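Local coordinates for protein Lpg2148(MvcA) (Legionella pneumophila subsp. pneumophila str. Philadelphia 1, PDB 6K11) that probably acts as a deamidase-related effector that removes ubiquitin from the host enzyme UBE2N and so regulates its activity during infection, at residues 128-133 with 227-232; 148-153 with 161-166; 296-301 with 319-324; 97-102 with 284-289. One frame throughout, in Å; residues are numbered along the deposited sequence.

Interaction 1: 128-133 with 227-232; sequences REDPPI and FWIGSH
Arg128 and Ile229 form a hydrogen-bonded antiparallel pair, and both of their backbone donors are used: Arg128 N reaches Ile229 O at 2.9 Å, and Ile229 N returns to Arg128 O at 2.9 Å with an N-H...O angle of 159°. Two residues on, past the non-hydrogen-bonded pair Glu129 and Trp228, Asp130 N bonds to Phe227 O at 2.9 Å, but from above the carbonyl plane, 37° out of it, as the strand gives way to loop. The carboxylate of Asp130 looks elsewhere, its OD1 taking a hydrogen bond from Gln323 NE2. Arg128 lies alongside Ile229, and CG2 of Ile229 sits over the centre of the guanidinium face, 3.6 Å from Arg128 CZ. On the other face of the sheet, Glu129 CB rests above the six-membered ring of Trp228, 3.7 Å from its CZ3, and with CG anti to the backbone N (chi1 -163°) the extended chain runs on across the indole. Pro131 CB makes a similar CH-pi contact over the Phe227 ring, 3.9 Å from CG, and Pro132 CD meets the same ring at CE1. Trp228 O has a probable, rather short bond from Lys165 NZ. Farther along, Ser231 and His232 both face Ile126, a classic beta bulge in this pair of neighbouring antiparallel strands, whose ends adjoin the part of the chain that carries the second, mixed sheet.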
loop_
_atom_site.group_PDB
_atom_site.type_symbol
_atom_site.label_atom_id
_atom_site.label_comp_id
_atom_site.label_asym_id
_atom_site.label_seq_id
_atom_site.Cartn_x
_atom_site.Cartn_y
_atom_site.Cartn_z
ATOM N N ARG A 128 -6.147 -3.561 6.789
ATOM C CA ARG A 128 -7.337 -4.393 6.878
ATOM C C ARG A 128 -7.009 -5.654 7.666
ATOM O O ARG A 128 -5.878 -6.144 7.636
ATOM C CB ARG A 128 -7.862 -4.766 5.496
ATOM C CG ARG A 128 -6.891 -5.560 4.672
ATOM C CD ARG A 128 -7.439 -5.731 3.275
ATOM N NE ARG A 128 -6.875 -6.898 2.616
ATOM C CZ ARG A 128 -5.777 -6.872 1.878
ATOM N NH1 ARG A 128 -5.117 -5.723 1.699
ATOM N NH2 ARG A 128 -5.348 -7.989 1.310
ATOM N N GLU A 129 -8.008 -6.168 8.377
ATOM C CA GLU A 129 -7.837 -7.360 9.201
ATOM C C GLU A 129 -8.183 -8.586 8.368
ATOM O O GLU A 129 -9.322 -8.733 7.907
ATOM C CB GLU A 129 -8.701 -7.284 10.455
ATOM C CG GLU A 129 -8.288 -8.266 11.540
ATOM C CD GLU A 129 -9.274 -8.292 12.689
ATOM O OE1 GLU A 129 -10.476 -8.063 12.430
ATOM O OE2 GLU A 129 -8.857 -8.540 13.842
ATOM N N ASP A 130 -7.203 -9.460 8.176
ATOM C CA ASP A 130 -7.289 -10.537 7.191
ATOM C C ASP A 130 -6.789 -11.846 7.802
ATOM O O ASP A 130 -5.757 -12.384 7.386
ATOM C CB ASP A 130 -6.479 -10.159 5.949
ATOM C CG ASP A 130 -6.658 -11.133 4.807
ATOM O OD1 ASP A 130 -7.782 -11.652 4.638
ATOM O OD2 ASP A 130 -5.677 -11.363 4.071
ATOM N N PRO A 131 -7.507 -12.397 8.783
ATOM C CA PRO A 131 -7.069 -13.681 9.402
ATOM C C PRO A 131 -7.252 -14.839 8.434
ATOM O O PRO A 131 -8.001 -14.715 7.449
ATOM C CB PRO A 131 -7.992 -13.820 10.623
ATOM C CG PRO A 131 -9.242 -13.057 10.232
ATOM C CD PRO A 131 -8.770 -11.903 9.370
ATOM N N PRO A 132 -6.586 -15.978 8.667
ATOM C CA PRO A 132 -6.806 -17.143 7.802
ATOM C C PRO A 132 -8.238 -17.634 7.927
ATOM O O PRO A 132 -8.884 -17.472 8.960
ATOM C CB PRO A 132 -5.814 -18.185 8.335
ATOM C CG PRO A 132 -5.635 -17.809 9.783
ATOM C CD PRO A 132 -5.679 -16.292 9.792
ATOM N N ILE A 133 -8.746 -18.223 6.846
ATOM C CA ILE A 133 -10.122 -18.701 6.823
ATOM C C ILE A 133 -10.229 -20.159 6.416
ATOM O O ILE A 133 -11.336 -20.704 6.410
ATOM C CB ILE A 133 -11.021 -17.842 5.907
ATOM C CG1 ILE A 133 -10.480 -17.824 4.478
ATOM C CG2 ILE A 133 -11.190 -16.424 6.461
ATOM C CD1 ILE A 133 -11.564 -17.537 3.405
ATOM N N PHE A 227 -2.615 -10.240 12.077
ATOM C CA PHE A 227 -3.520 -10.488 10.957
ATOM C C PHE A 227 -3.750 -9.250 10.092
ATOM O O PHE A 227 -4.442 -9.343 9.069
ATOM C CB PHE A 227 -4.872 -10.975 11.464
ATOM C CG PHE A 227 -4.798 -12.238 12.271
ATOM C CD1 PHE A 227 -3.959 -13.272 11.885
ATOM C CD2 PHE A 227 -5.585 -12.392 13.405
ATOM C CE1 PHE A 227 -3.901 -14.442 12.628
ATOM C CE2 PHE A 227 -5.534 -13.566 14.153
ATOM C CZ PHE A 227 -4.691 -14.585 13.766
ATOM N N TRP A 228 -3.213 -8.104 10.483
ATOM C CA TRP A 228 -3.452 -6.874 9.739
ATOM C C TRP A 228 -2.476 -6.761 8.571
ATOM O O TRP A 228 -1.302 -7.137 8.682
ATOM C CB TRP A 228 -3.317 -5.667 10.663
ATOM C CG TRP A 228 -4.375 -5.616 11.740
ATOM C CD1 TRP A 228 -4.299 -6.153 12.999
ATOM C CD2 TRP A 228 -5.666 -4.992 11.647
ATOM N NE1 TRP A 228 -5.459 -5.888 13.698
ATOM C CE2 TRP A 228 -6.314 -5.182 12.889
ATOM C CE3 TRP A 228 -6.333 -4.287 10.636
ATOM C CZ2 TRP A 228 -7.599 -4.696 13.143
ATOM C CZ3 TRP A 228 -7.611 -3.806 10.888
ATOM C CH2 TRP A 228 -8.230 -4.014 12.133
ATOM N N ILE A 229 -2.969 -6.267 7.438
ATOM C CA ILE A 229 -2.140 -6.091 6.248
ATOM C C ILE A 229 -2.456 -4.737 5.614
ATOM O O ILE A 229 -3.603 -4.281 5.642
ATOM C CB ILE A 229 -2.348 -7.252 5.252
ATOM C CG1 ILE A 229 -1.454 -7.107 4.024
ATOM C CG2 ILE A 229 -3.798 -7.368 4.841
ATOM C CD1 ILE A 229 -1.562 -8.292 3.091
ATOM N N GLY A 230 -1.429 -4.092 5.061
ATOM C CA GLY A 230 -1.574 -2.785 4.438
ATOM C C GLY A 230 -2.641 -2.738 3.357
ATOM O O GLY A 230 -2.660 -3.570 2.442
ATOM N N SER A 231 -3.554 -1.781 3.468
ATOM C CA SER A 231 -4.589 -1.565 2.462
ATOM C C SER A 231 -4.344 -0.315 1.630
ATOM O O SER A 231 -4.594 -0.320 0.421
ATOM C CB SER A 231 -5.970 -1.473 3.139
ATOM O OG SER A 231 -7.026 -1.374 2.194
ATOM N N HIS A 232 -3.836 0.753 2.239
ATOM C CA HIS A 232 -3.698 2.016 1.526
ATOM C C HIS A 232 -2.748 2.895 2.318
ATOM O O HIS A 232 -2.561 2.713 3.524
ATOM C CB HIS A 232 -5.074 2.691 1.319
ATOM C CG HIS A 232 -5.040 3.900 0.430
ATOM N ND1 HIS A 232 -4.263 3.968 -0.708
ATOM C CD2 HIS A 232 -5.707 5.080 0.503
ATOM C CE1 HIS A 232 -4.434 5.147 -1.287
ATOM N NE2 HIS A 232 -5.313 5.837 -0.578
#

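Interaction 2: 148-153 with 161-166; sequences AVKNKI and YFIDKM
Ile163, Lys150 and Asn151 bury more surface here than any other residues. The carbonyl of Ile163 draws two weak bonds, from Asn151 N at 2.8 Å with a bent N-H...O angle of 126° and from Lys152 N at 3.4 Å. Asn151 and Lys152 both face Ile163, which fits a G1 beta bulge, in keeping with the positive phi of Asn151 (65°). The return bond, Ile163 N to Lys152 O at 3.2 Å, is much straighter. The side chain of Ile163 spreads in two directions: CD1 reaches Ala148 CB at 3.9 Å, and CG2 lies against CA and CG of Lys150, whose chain crosses it at about a right angle. Lys150 then continues over the backbone of the turn, its CD 3.4 Å from Lys165 O. The Asn151 side chain runs beside Phe162, with OD1 in the ring plane 3.6 Å from CE1 at the edge; its ND2 is bonded to Asp130 O. Ile153 pairs with Phe162 without hydrogen bonds, its CA-H directed at Tyr161 O. These residues belong to the hairpin of strands 152-155 and 160-163, flanked by strand 134-137 beside Ile153 and strand 169-171 beside Phe162, while Phe218 of helix 206-220 and Phe225 meet the Phe162 ring edge-to-face.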
loop_
_atom_site.group_PDB
_atom_site.type_symbol
_atom_site.label_atom_id
_atom_site.label_comp_id
_atom_site.label_asym_id
_atom_site.label_seq_id
_atom_site.Cartn_x
_atom_site.Cartn_y
_atom_site.Cartn_z
ATOM N N ALA A 148 4.104 -23.100 -0.267
ATOM C CA ALA A 148 2.702 -23.255 0.099
ATOM C C ALA A 148 1.996 -21.904 0.121
ATOM O O ALA A 148 2.608 -20.860 0.371
ATOM C CB ALA A 148 2.588 -23.939 1.467
ATOM N N VAL A 149 0.690 -21.926 -0.153
ATOM C CA VAL A 149 -0.081 -20.687 -0.153
ATOM C C VAL A 149 -0.092 -20.090 1.245
ATOM O O VAL A 149 -0.248 -20.795 2.250
ATOM C CB VAL A 149 -1.511 -20.925 -0.667
ATOM C CG1 VAL A 149 -2.325 -19.621 -0.628
ATOM C CG2 VAL A 149 -1.478 -21.488 -2.077
ATOM N N LYS A 150 0.073 -18.776 1.312
ATOM C CA LYS A 150 0.200 -18.078 2.577
ATOM C C LYS A 150 -1.173 -17.770 3.185
ATOM O O LYS A 150 -2.206 -17.765 2.505
ATOM C CB LYS A 150 1.011 -16.792 2.372
ATOM C CG LYS A 150 2.425 -17.047 1.833
ATOM C CD LYS A 150 3.194 -15.736 1.617
ATOM C CE LYS A 150 3.879 -15.720 0.254
ATOM N NZ LYS A 150 5.276 -15.229 0.358
ATOM N N ASN A 151 -1.167 -17.511 4.499
ATOM C CA ASN A 151 -2.362 -17.161 5.284
ATOM C C ASN A 151 -3.362 -18.317 5.331
ATOM O O ASN A 151 -4.571 -18.136 5.146
ATOM C CB ASN A 151 -3.031 -15.876 4.790
ATOM C CG ASN A 151 -3.849 -15.194 5.892
ATOM O OD1 ASN A 151 -3.583 -15.383 7.088
ATOM N ND2 ASN A 151 -4.841 -14.396 5.496
ATOM N N LYS A 152 -2.843 -19.512 5.610
ATOM C CA LYS A 152 -3.656 -20.699 5.822
ATOM C C LYS A 152 -3.078 -21.480 6.997
ATOM O O LYS A 152 -1.890 -21.358 7.319
ATOM C CB LYS A 152 -3.695 -21.600 4.575
ATOM C CG LYS A 152 -4.364 -20.969 3.349
ATOM C CD LYS A 152 -4.342 -21.933 2.165
ATOM C CE LYS A 152 -5.149 -21.388 0.980
ATOM N NZ LYS A 152 -5.160 -22.333 -0.184
ATOM N N ILE A 153 -3.929 -22.268 7.647
ATOM C CA ILE A 153 -3.469 -23.246 8.633
ATOM C C ILE A 153 -3.261 -24.573 7.924
ATOM O O ILE A 153 -4.090 -24.979 7.105
ATOM C CB ILE A 153 -4.476 -23.376 9.787
ATOM C CG1 ILE A 153 -4.503 -22.088 10.606
ATOM C CG2 ILE A 153 -4.124 -24.589 10.660
ATOM C CD1 ILE A 153 -5.609 -22.036 11.630
ATOM N N TYR A 161 0.598 -26.119 11.602
ATOM C CA TYR A 161 1.279 -24.874 11.284
ATOM C C TYR A 161 0.284 -23.785 10.904
ATOM O O TYR A 161 -0.821 -24.061 10.407
ATOM C CB TYR A 161 2.238 -25.048 10.090
ATOM C CG TYR A 161 3.549 -25.754 10.348
ATOM C CD1 TYR A 161 4.434 -25.306 11.337
ATOM C CD2 TYR A 161 3.943 -26.824 9.551
ATOM C CE1 TYR A 161 5.645 -25.935 11.542
ATOM C CE2 TYR A 161 5.142 -27.455 9.750
ATOM C CZ TYR A 161 5.991 -27.009 10.741
ATOM O OH TYR A 161 7.189 -27.645 10.933
ATOM N N PHE A 162 0.700 -22.536 11.118
ATOM C CA PHE A 162 0.075 -21.380 10.497
ATOM C C PHE A 162 1.173 -20.681 9.714
ATOM O O PHE A 162 2.252 -20.422 10.262
ATOM C CB PHE A 162 -0.561 -20.442 11.539
ATOM C CG PHE A 162 -0.956 -19.089 10.999
ATOM C CD1 PHE A 162 -1.764 -18.982 9.868
ATOM C CD2 PHE A 162 -0.539 -17.933 11.635
ATOM C CE1 PHE A 162 -2.136 -17.728 9.366
ATOM C CE2 PHE A 162 -0.904 -16.669 11.151
ATOM C CZ PHE A 162 -1.704 -16.565 10.010
ATOM N N ILE A 163 0.933 -20.455 8.420
ATOM C CA ILE A 163 1.807 -19.633 7.585
ATOM C C ILE A 163 1.139 -18.279 7.445
ATOM O O ILE A 163 0.015 -18.200 6.934
ATOM C CB ILE A 163 2.037 -20.261 6.202
ATOM C CG1 ILE A 163 2.706 -21.619 6.322
ATOM C CG2 ILE A 163 2.859 -19.300 5.316
ATOM C CD1 ILE A 163 2.976 -22.278 4.984
ATOM N N ASP A 164 1.808 -17.211 7.895
ATOM C CA ASP A 164 1.155 -15.916 7.905
ATOM C C ASP A 164 1.328 -15.197 6.559
ATOM O O ASP A 164 1.873 -15.741 5.594
ATOM C CB ASP A 164 1.643 -15.076 9.093
ATOM C CG ASP A 164 3.025 -14.441 8.890
ATOM O OD1 ASP A 164 3.770 -14.769 7.932
ATOM O OD2 ASP A 164 3.388 -13.621 9.764
ATOM N N LYS A 165 0.823 -13.956 6.507
ATOM C CA LYS A 165 0.823 -13.153 5.281
ATOM C C LYS A 165 2.223 -13.015 4.683
ATOM O O LYS A 165 2.380 -13.008 3.458
ATOM C CB LYS A 165 0.220 -11.767 5.569
ATOM C CG LYS A 165 1.135 -10.842 6.361
ATOM C CD LYS A 165 0.412 -9.680 7.038
ATOM C CE LYS A 165 1.212 -9.212 8.250
ATOM N NZ LYS A 165 1.064 -7.776 8.565
ATOM N N MET A 166 3.251 -12.921 5.526
ATOM C CA MET A 166 4.625 -12.774 5.061
ATOM C C MET A 166 5.310 -14.103 4.781
ATOM O O MET A 166 6.449 -14.110 4.305
ATOM C CB MET A 166 5.434 -11.981 6.083
ATOM C CG MET A 166 4.751 -10.689 6.510
ATOM S SD MET A 166 4.980 -9.353 5.314
ATOM C CE MET A 166 3.659 -9.585 4.126
#

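Interaction 3: 296-301 with 319-324; sequences ERSDIY and NEKRQP
Arg297, Ser298 and Tyr301 of helix 294-305 hold the loop that leads into strand 325-333, an inner strand of the antiparallel sheet, next to the edge strand 97-98, by packing round Lys321. Arg297 NH1 donates to Lys321 O at 2.9 Å, with the acceptor lying in the guanidinium plane, while Gln323 O and the backbone of Pro324 lie over one face of the group. The route to these atoms is set by CG lying opposite the backbone N (chi1 -167°), followed by a bend at chi3. Ser298 OG accepts from Lys321 N at 2.9 Å along a nearly straight path of 166°. The lysine side chain bends across the ring of Tyr301 at about a right angle, placing CE over the face and NZ in an off-centre cation-pi position.

In the next shell, Arg297 NH2 is bonded to Thr291 O, and Ser298 OG is also bonded to Thr294 O, one turn earlier. Tyr301 OH joins both Tyr255 OH and Ser231 OG, and Phe305 meets the ring edge-to-face. On the loop, Arg322 pairs with Glu320 OE1 in a salt bridge whose hydrogen bonds are bent and weak. The lysine's closest approach to the tyrosine is CE to CE1, 3.7 Å.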
loop_
_atom_site.group_PDB
_atom_site.type_symbol
_atom_site.label_atom_id
_atom_site.label_comp_id
_atom_site.label_asym_id
_atom_site.label_seq_id
_atom_site.Cartn_x
_atom_site.Cartn_y
_atom_site.Cartn_z
ATOM N N GLU A 296 -21.282 1.298 4.751
ATOM C CA GLU A 296 -20.721 2.554 5.246
ATOM C C GLU A 296 -19.205 2.600 5.059
ATOM O O GLU A 296 -18.650 3.639 4.670
ATOM C CB GLU A 296 -21.080 2.735 6.720
ATOM C CG GLU A 296 -20.565 4.029 7.363
ATOM C CD GLU A 296 -20.912 4.109 8.849
ATOM O OE1 GLU A 296 -20.972 3.047 9.504
ATOM O OE2 GLU A 296 -21.138 5.227 9.359
ATOM N N ARG A 297 -18.525 1.488 5.354
ATOM C CA ARG A 297 -17.080 1.403 5.152
ATOM C C ARG A 297 -16.719 1.609 3.684
ATOM O O ARG A 297 -15.815 2.388 3.354
ATOM C CB ARG A 297 -16.587 0.041 5.638
ATOM C CG ARG A 297 -15.098 -0.088 5.779
ATOM C CD ARG A 297 -14.710 -1.543 6.088
ATOM N NE ARG A 297 -15.085 -1.949 7.443
ATOM C CZ ARG A 297 -15.874 -2.984 7.740
ATOM N NH1 ARG A 297 -16.388 -3.751 6.778
ATOM N NH2 ARG A 297 -16.142 -3.259 9.013
ATOM N N SER A 298 -17.431 0.912 2.790
ATOM C CA SER A 298 -17.173 1.013 1.357
ATOM C C SER A 298 -17.383 2.436 0.849
ATOM O O SER A 298 -16.570 2.948 0.068
ATOM C CB SER A 298 -18.080 0.031 0.609
ATOM O OG SER A 298 -17.804 -1.309 1.005
ATOM N N ASP A 299 -18.473 3.082 1.287
ATOM C CA ASP A 299 -18.809 4.432 0.841
ATOM C C ASP A 299 -17.732 5.442 1.228
ATOM O O ASP A 299 -17.387 6.324 0.430
ATOM C CB ASP A 299 -20.150 4.863 1.439
ATOM C CG ASP A 299 -21.355 4.253 0.719
ATOM O OD1 ASP A 299 -21.188 3.613 -0.352
ATOM O OD2 ASP A 299 -22.475 4.423 1.248
ATOM N N ILE A 300 -17.215 5.357 2.462
ATOM C CA ILE A 300 -16.208 6.320 2.901
ATOM C C ILE A 300 -14.883 6.067 2.192
ATOM O O ILE A 300 -14.194 7.011 1.759
ATOM C CB ILE A 300 -16.035 6.258 4.426
ATOM C CG1 ILE A 300 -17.338 6.652 5.128
ATOM C CG2 ILE A 300 -14.880 7.181 4.867
ATOM C CD1 ILE A 300 -17.176 6.720 6.631
ATOM N N TYR A 301 -14.493 4.796 2.101
ATOM C CA TYR A 301 -13.282 4.408 1.386
ATOM C C TYR A 301 -13.312 4.912 -0.058
ATOM O O TYR A 301 -12.353 5.529 -0.532
ATOM C CB TYR A 301 -13.143 2.889 1.438
ATOM C CG TYR A 301 -11.746 2.350 1.144
ATOM C CD1 TYR A 301 -11.311 2.173 -0.166
ATOM C CD2 TYR A 301 -10.883 1.982 2.181
ATOM C CE1 TYR A 301 -10.034 1.665 -0.438
ATOM C CE2 TYR A 301 -9.615 1.465 1.913
ATOM C CZ TYR A 301 -9.204 1.306 0.605
ATOM O OH TYR A 301 -7.947 0.803 0.342
ATOM N N ASN A 319 -15.846 -5.459 -5.023
ATOM C CA ASN A 319 -14.821 -4.620 -4.421
ATOM C C ASN A 319 -15.279 -3.977 -3.118
ATOM O O ASN A 319 -14.632 -3.037 -2.644
ATOM C CB ASN A 319 -14.374 -3.558 -5.426
ATOM C CG ASN A 319 -13.832 -4.176 -6.698
ATOM O OD1 ASN A 319 -12.855 -4.920 -6.658
ATOM N ND2 ASN A 319 -14.476 -3.894 -7.826
ATOM N N GLU A 320 -16.367 -4.475 -2.525
ATOM C CA GLU A 320 -16.826 -3.981 -1.234
ATOM C C GLU A 320 -15.743 -4.167 -0.181
ATOM O O GLU A 320 -14.938 -5.098 -0.245
ATOM C CB GLU A 320 -18.093 -4.724 -0.792
ATOM C CG GLU A 320 -19.377 -4.205 -1.418
ATOM C CD GLU A 320 -20.590 -5.094 -1.112
ATOM O OE1 GLU A 320 -20.411 -6.216 -0.573
ATOM O OE2 GLU A 320 -21.722 -4.665 -1.421
ATOM N N LYS A 321 -15.722 -3.260 0.795
ATOM C CA LYS A 321 -14.783 -3.352 1.915
ATOM C C LYS A 321 -15.490 -4.121 3.021
ATOM O O LYS A 321 -16.189 -3.547 3.861
ATOM C CB LYS A 321 -14.346 -1.967 2.378
ATOM C CG LYS A 321 -13.542 -1.173 1.348
ATOM C CD LYS A 321 -12.243 -1.880 0.930
ATOM C CE LYS A 321 -11.899 -1.555 -0.520
ATOM N NZ LYS A 321 -11.105 -2.626 -1.176
ATOM N N ARG A 322 -15.311 -5.439 3.016
ATOM C CA ARG A 322 -16.014 -6.335 3.926
ATOM C C ARG A 322 -15.216 -6.680 5.171
ATOM O O ARG A 322 -15.740 -7.369 6.053
ATOM C CB ARG A 322 -16.399 -7.616 3.198
ATOM C CG ARG A 322 -17.397 -7.377 2.097
ATOM C CD ARG A 322 -17.781 -8.671 1.403
ATOM N NE ARG A 322 -18.747 -8.422 0.340
ATOM C CZ ARG A 322 -18.642 -8.909 -0.892
ATOM N NH1 ARG A 322 -17.615 -9.679 -1.220
ATOM N NH2 ARG A 322 -19.574 -8.632 -1.796
ATOM N N GLN A 323 -13.976 -6.224 5.269
ATOM C CA GLN A 323 -13.171 -6.550 6.433
ATOM C C GLN A 323 -12.927 -5.318 7.296
ATOM O O GLN A 323 -12.866 -4.193 6.780
ATOM C CB GLN A 323 -11.814 -7.141 6.024
ATOM C CG GLN A 323 -11.906 -8.368 5.118
ATOM C CD GLN A 323 -10.530 -8.817 4.660
ATOM O OE1 GLN A 323 -9.721 -8.008 4.197
ATOM N NE2 GLN A 323 -10.248 -10.111 4.802
ATOM N N PRO A 324 -12.773 -5.502 8.608
ATOM C CA PRO A 324 -12.432 -4.371 9.478
ATOM C C PRO A 324 -11.188 -3.651 8.989
ATOM O O PRO A 324 -10.253 -4.269 8.474
ATOM C CB PRO A 324 -12.182 -5.037 10.841
ATOM C CG PRO A 324 -12.980 -6.308 10.795
ATOM C CD PRO A 324 -12.931 -6.762 9.364
#

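Interaction 4: 97-102 with 284-289; sequences EALSAD and KLAVLG
Leu99 swings CG away from its own amide nitrogen (chi1 -173°), and chi2 of 64° then turns CD2 to the backbone and CB atoms of helix 278-288, 3.7 Å from Ala286 N and 3.9 Å from Leu285 CB. This is loop-on-helix packing at the margin of the antiparallel sheet: the chain leaves the outermost strand 97-98 and bends past the last turns of the helix before helix 104-111 begins. Leu285 meets Leu99 at about a right angle, through its CB.

Ala286 is the central residue on the helix side. Its methyl group points at the loop and is met by main-chain atoms of three successive residues, coming within 3.4 Å of Ala101 O and 3.7 Å of Asp102 C, with Ser100 O somewhat farther away. The small side chain lets the loop backbone come close to the helix. No direct hydrogen bond joins the two segments, so the contact rests on van der Waals packing, apolar at Leu99 and against loop backbone at Ala286, and on a bridging water.

Outside the pair, Leu99 also packs on Leu106 and on Phe329 of strand 325-333, while Ser100 N is bonded to Asn105 OD1, which ties the loop to the following helix. The water donates to both carbonyls: it lies 2.7 Å from Ala286 O and 3.3 Å from Ala101 O.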
loop_
_atom_site.group_PDB
_atom_site.type_symbol
_atom_site.label_atom_id
_atom_site.label_comp_id
_atom_site.label_asym_id
_atom_site.label_seq_id
_atom_site.Cartn_x
_atom_site.Cartn_y
_atom_site.Cartn_z
ATOM N N GLU A 97 0.915 5.911 15.169
ATOM C CA GLU A 97 -0.076 5.913 16.239
ATOM C C GLU A 97 -1.459 5.556 15.701
ATOM O O GLU A 97 -1.876 6.029 14.640
ATOM C CB GLU A 97 -0.114 7.266 16.954
ATOM C CG GLU A 97 0.963 7.375 18.004
ATOM C CD GLU A 97 1.012 8.752 18.615
ATOM O OE1 GLU A 97 1.864 9.534 18.118
ATOM O OE2 GLU A 97 0.235 9.050 19.563
ATOM N N ALA A 98 -2.170 4.708 16.428
ATOM C CA ALA A 98 -3.547 4.430 16.051
ATOM C C ALA A 98 -4.396 5.685 16.226
ATOM O O ALA A 98 -4.261 6.414 17.212
ATOM C CB ALA A 98 -4.101 3.267 16.880
ATOM N N LEU A 99 -5.248 5.960 15.235
ATOM C CA LEU A 99 -6.227 7.028 15.371
ATOM C C LEU A 99 -7.228 6.649 16.457
ATOM O O LEU A 99 -7.786 5.547 16.439
ATOM C CB LEU A 99 -6.943 7.279 14.037
ATOM C CG LEU A 99 -7.884 8.491 13.960
ATOM C CD1 LEU A 99 -7.112 9.796 14.135
ATOM C CD2 LEU A 99 -8.678 8.504 12.643
ATOM N N SER A 100 -7.436 7.551 17.415
ATOM C CA SER A 100 -8.416 7.321 18.467
ATOM C C SER A 100 -9.817 7.153 17.869
ATOM O O SER A 100 -10.078 7.480 16.706
ATOM C CB SER A 100 -8.404 8.474 19.469
ATOM O OG SER A 100 -9.340 9.472 19.086
ATOM N N ALA A 101 -10.734 6.643 18.696
ATOM C CA ALA A 101 -12.037 6.224 18.186
ATOM C C ALA A 101 -12.821 7.385 17.584
ATOM O O ALA A 101 -13.643 7.171 16.682
ATOM C CB ALA A 101 -12.847 5.554 19.296
ATOM N N ASP A 102 -12.590 8.611 18.065
ATOM C CA ASP A 102 -13.205 9.803 17.493
ATOM C C ASP A 102 -12.230 10.646 16.682
ATOM O O ASP A 102 -12.623 11.699 16.169
ATOM C CB ASP A 102 -13.801 10.672 18.605
ATOM C CG ASP A 102 -14.969 10.013 19.308
ATOM O OD1 ASP A 102 -15.832 9.429 18.609
ATOM O OD2 ASP A 102 -15.024 10.070 20.556
ATOM N N LYS A 284 -14.476 11.294 9.535
ATOM C CA LYS A 284 -14.847 10.204 8.641
ATOM C C LYS A 284 -13.810 9.087 8.654
ATOM O O LYS A 284 -14.166 7.910 8.512
ATOM C CB LYS A 284 -15.053 10.742 7.226
ATOM C CG LYS A 284 -16.422 11.386 7.008
ATOM C CD LYS A 284 -16.822 11.310 5.530
ATOM C CE LYS A 284 -18.311 11.547 5.324
ATOM N NZ LYS A 284 -18.634 11.796 3.884
ATOM N N LEU A 285 -12.529 9.431 8.817
ATOM C CA LEU A 285 -11.498 8.407 8.986
ATOM C C LEU A 285 -11.763 7.574 10.229
ATOM O O LEU A 285 -11.633 6.346 10.211
ATOM C CB LEU A 285 -10.110 9.044 9.082
ATOM C CG LEU A 285 -9.449 9.537 7.799
ATOM C CD1 LEU A 285 -8.016 10.031 8.097
ATOM C CD2 LEU A 285 -9.443 8.460 6.740
ATOM N N ALA A 286 -12.125 8.231 11.333
ATOM C CA ALA A 286 -12.457 7.486 12.547
ATOM C C ALA A 286 -13.631 6.535 12.316
ATOM O O ALA A 286 -13.618 5.399 12.805
ATOM C CB ALA A 286 -12.752 8.455 13.693
ATOM N N VAL A 287 -14.644 6.969 11.565
ATOM C CA VAL A 287 -15.750 6.071 11.232
ATOM C C VAL A 287 -15.246 4.908 10.392
ATOM O O VAL A 287 -15.656 3.754 10.588
ATOM C CB VAL A 287 -16.876 6.825 10.504
ATOM C CG1 VAL A 287 -17.948 5.843 10.060
ATOM C CG2 VAL A 287 -17.484 7.916 11.402
ATOM N N LEU A 288 -14.356 5.197 9.434
ATOM C CA LEU A 288 -13.794 4.145 8.590
ATOM C C LEU A 288 -13.138 3.057 9.430
ATOM O O LEU A 288 -13.210 1.871 9.090
ATOM C CB LEU A 288 -12.784 4.745 7.609
ATOM C CG LEU A 288 -12.244 3.819 6.520
ATOM C CD1 LEU A 288 -13.342 3.441 5.537
ATOM C CD2 LEU A 288 -11.076 4.502 5.807
ATOM N N GLY A 289 -12.502 3.438 10.532
ATOM C CA GLY A 289 -11.797 2.475 11.348
ATOM C C GLY A 289 -12.598 1.924 12.503
ATOM O O GLY A 289 -12.032 1.270 13.384
HETATM O O HOH W 1 -12.021 4.919 14.963
#

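How the interactions relate
Interactions 1, 3 and 4 gather round the antiparallel sheet containing strands 120-129, 228-238 and 325-333, whereas interaction 2 lies in the second sheet, within the insertion domain. Along the chain, 97-102 comes first and its partner 284-289 follows interactions 1 and 2; interaction 2 falls between the two halves of interaction 1, and interaction 3 comes last. Interactions 1 and 2 touch, with centres 13 Å apart, where the chain passes to the second sheet and returns. Interaction 1 also meets interaction 3, whose helix 294-305 packs on helix 278-288 of interaction 4. Interactions 2 and 4 are farthest apart, their centres 29 Å from each other, so the series runs from insertion to main body.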